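Local coordinates for glutathione s-transferase I (Zea mays, PDB 1AXD), which conjugates glutathione to electrophilic compounds such as herbicides, which it thereby detoxifies, and is seen here bound to lactoylglutathione, at residues L113-L117 with D127-V131. Residues are numbered along the deposited sequence; the frame is centred on the assembly and turned at random.
Sequences LFQVL and DQKVV
Gln115 and Asp127 join two successive helices of the all-helical C-terminal domain in a surface contact that combines one side-chain-to-backbone hydrogen bond with a small apolar patch of three valines and the Gln115 methylenes. Gln115 takes part in three of the four residue contacts. Its CG lies anti to its own carbonyl carbon (chi1 -65°) and the chain bends at chi2, which brings the amide oxygen to the start of the helix 128-151. There Gln115 OE1 accepts from Asp127 N at 3.0 Å, the donor slightly tilted from the carbonyl plane. The N-H...O angle of 150° is moderately bent. The same OE1 comes within 3.1 Å of Asp127 CB, the two side chains running alongside each other with amide and carboxylate planes steeply inclined. Asp127 is the N-cap of its helix: OD1 takes Lys129 N at 3.3 Å, met from above the carboxylate plane. The N-cap residue thus gives its backbone N-H to the Gln115 side chain of helix 88-122 while its carboxylate caps helix 128-151. Nearer the backbone, the Gln115 side chain crosses Val130 at about a right angle, its CG 3.8 Å from Val130 CG1. Val131 CG2 fits against both Gln115 CB and Val116 CG2, each at 3.7 Å, so a single methyl bridges two consecutive residues of the first helix. Gln115 O also accepts from Thr126 OG1 in the connecting loop, a further tie where the chain reverses between helices 88-122 and 128-151. Val116 also touches Thr177 and Tyr179 in loops, while Leu113 and Leu117 pack on helix 168-174.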
ATOM      1  N   LEU A 113       8.001  -2.947  16.821  1.00 22.51           N
ATOM      2  CA  LEU A 113       9.252  -3.589  16.452  1.00 17.84           C
ATOM      3  C   LEU A 113      10.444  -2.706  16.627  1.00 20.17           C
ATOM      4  O   LEU A 113      11.505  -3.198  16.934  1.00 20.09           O
ATOM      5  CB  LEU A 113       9.162  -4.139  15.028  1.00 17.91           C
ATOM      6  CG  LEU A 113       8.057  -5.184  14.833  1.00 15.35           C
ATOM      7  CD1 LEU A 113       8.228  -5.883  13.487  1.00 16.53           C
ATOM      8  CD2 LEU A 113       8.115  -6.237  15.969  1.00 17.01           C
ATOM      9  N   PHE A 114      10.272  -1.400  16.488  1.00 26.35           N
ATOM     10  CA  PHE A 114      11.375  -0.459  16.653  1.00 29.39           C
ATOM     11  C   PHE A 114      11.752  -0.277  18.130  1.00 32.08           C
ATOM     12  O   PHE A 114      12.915  -0.417  18.479  1.00 30.83           O
ATOM     13  CB  PHE A 114      10.999   0.887  16.026  1.00 29.83           C
ATOM     14  CG  PHE A 114      11.932   2.013  16.383  1.00 36.59           C
ATOM     15  CD1 PHE A 114      13.265   2.004  15.956  1.00 37.26           C
ATOM     16  CD2 PHE A 114      11.477   3.095  17.143  1.00 40.62           C
ATOM     17  CE1 PHE A 114      14.131   3.050  16.280  1.00 37.05           C
ATOM     18  CE2 PHE A 114      12.335   4.155  17.477  1.00 41.23           C
ATOM     19  CZ  PHE A 114      13.666   4.130  17.043  1.00 41.71           C
ATOM     20  N   GLN A 115      10.772   0.030  18.977  1.00 33.98           N
ATOM     21  CA  GLN A 115      11.009   0.240  20.402  1.00 30.59           C
ATOM     22  C   GLN A 115      11.550  -0.978  21.049  1.00 32.37           C
ATOM     23  O   GLN A 115      12.579  -0.911  21.699  1.00 34.61           O
ATOM     24  CB  GLN A 115       9.706   0.637  21.100  1.00 28.67           C
ATOM     25  CG  GLN A 115       9.146   1.963  20.655  1.00 28.65           C
ATOM     26  CD  GLN A 115      10.081   3.104  20.956  1.00 29.95           C
ATOM     27  OE1 GLN A 115      10.703   3.141  21.997  1.00 32.12           O
ATOM     28  NE2 GLN A 115      10.178   4.043  20.039  1.00 36.08           N
ATOM     29  N   VAL A 116      10.858  -2.092  20.864  1.00 31.23           N
ATOM     30  CA  VAL A 116      11.244  -3.356  21.454  1.00 31.61           C
ATOM     31  C   VAL A 116      12.451  -3.991  20.811  1.00 33.15           C
ATOM     32  O   VAL A 116      13.161  -4.727  21.479  1.00 33.04           O
ATOM     33  CB  VAL A 116      10.029  -4.341  21.429  1.00 34.27           C
ATOM     34  CG1 VAL A 116      10.467  -5.792  21.725  1.00 37.60           C
ATOM     35  CG2 VAL A 116       8.983  -3.905  22.463  1.00 28.90           C
ATOM     36  N   LEU A 117      12.733  -3.677  19.553  1.00 32.85           N
ATOM     37  CA  LEU A 117      13.847  -4.328  18.889  1.00 30.94           C
ATOM     38  C   LEU A 117      14.968  -3.466  18.355  1.00 30.90           C
ATOM     39  O   LEU A 117      16.099  -3.635  18.787  1.00 34.64           O
ATOM     40  CB  LEU A 117      13.291  -5.235  17.788  1.00 33.34           C
ATOM     41  CG  LEU A 117      14.076  -6.437  17.272  1.00 36.95           C
ATOM     42  CD1 LEU A 117      14.247  -7.478  18.392  1.00 36.98           C
ATOM     43  CD2 LEU A 117      13.303  -7.055  16.096  1.00 38.08           C
ATOM     44  N   ASP A 127      10.688   2.413  24.890  1.00 44.35           N
ATOM     45  CA  ASP A 127       9.706   3.328  25.453  1.00 44.93           C
ATOM     46  C   ASP A 127       8.432   2.560  25.596  1.00 42.74           C
ATOM     47  O   ASP A 127       7.745   2.340  24.607  1.00 40.57           O
ATOM     48  CB  ASP A 127       9.502   4.545  24.535  1.00 49.80           C
ATOM     49  CG  ASP A 127       8.641   5.638  25.173  1.00 51.16           C
ATOM     50  OD1 ASP A 127       8.208   5.484  26.336  1.00 53.09           O
ATOM     51  OD2 ASP A 127       8.406   6.665  24.506  1.00 52.37           O
ATOM     52  N   GLN A 128       8.120   2.139  26.814  1.00 42.47           N
ATOM     53  CA  GLN A 128       6.906   1.378  27.053  1.00 45.49           C
ATOM     54  C   GLN A 128       5.673   2.148  26.640  1.00 45.66           C
ATOM     55  O   GLN A 128       4.737   1.544  26.164  1.00 47.53           O
ATOM     56  CB  GLN A 128       6.808   0.962  28.521  1.00 43.62           C
ATOM     57  CG  GLN A 128       5.844  -0.196  28.776  1.00 49.57           C
ATOM     58  CD  GLN A 128       6.341  -1.516  28.196  1.00 54.32           C
ATOM     59  OE1 GLN A 128       7.536  -1.711  28.022  1.00 55.65           O
ATOM     60  NE2 GLN A 128       5.413  -2.431  27.905  1.00 53.65           N
ATOM     61  N   LYS A 129       5.690   3.471  26.780  1.00 45.10           N
ATOM     62  CA  LYS A 129       4.544   4.304  26.415  1.00 47.67           C
ATOM     63  C   LYS A 129       4.086   3.943  25.043  1.00 45.98           C
ATOM     64  O   LYS A 129       2.944   3.528  24.872  1.00 44.23           O
ATOM     65  CB  LYS A 129       4.932   5.789  26.443  1.00 55.46           C
ATOM     66  CG  LYS A 129       5.514   6.271  27.774  1.00 65.21           C
ATOM     67  CD  LYS A 129       5.954   7.741  27.725  1.00 68.24           C
ATOM     68  CE  LYS A 129       6.516   8.191  29.076  1.00 69.79           C
ATOM     69  NZ  LYS A 129       6.810   9.650  29.141  1.00 68.95           N
ATOM     70  N   VAL A 130       5.000   4.063  24.085  1.00 42.80           N
ATOM     71  CA  VAL A 130       4.742   3.753  22.687  1.00 40.34           C
ATOM     72  C   VAL A 130       4.311   2.295  22.508  1.00 39.47           C
ATOM     73  O   VAL A 130       3.329   2.042  21.826  1.00 41.14           O
ATOM     74  CB  VAL A 130       5.997   4.061  21.838  1.00 37.74           C
ATOM     75  CG1 VAL A 130       5.773   3.696  20.370  1.00 40.53           C
ATOM     76  CG2 VAL A 130       6.345   5.541  21.955  1.00 37.97           C
ATOM     77  N   VAL A 131       5.005   1.361  23.145  1.00 35.00           N
ATOM     78  CA  VAL A 131       4.651  -0.047  23.026  1.00 33.89           C
ATOM     79  C   VAL A 131       3.251  -0.325  23.492  1.00 33.12           C
ATOM     80  O   VAL A 131       2.517  -0.980  22.783  1.00 35.57           O
ATOM     81  CB  VAL A 131       5.642  -0.951  23.799  1.00 34.02           C
ATOM     82  CG1 VAL A 131       5.150  -2.421  23.811  1.00 26.18           C
ATOM     83  CG2 VAL A 131       7.040  -0.856  23.153  1.00 32.59           C
TER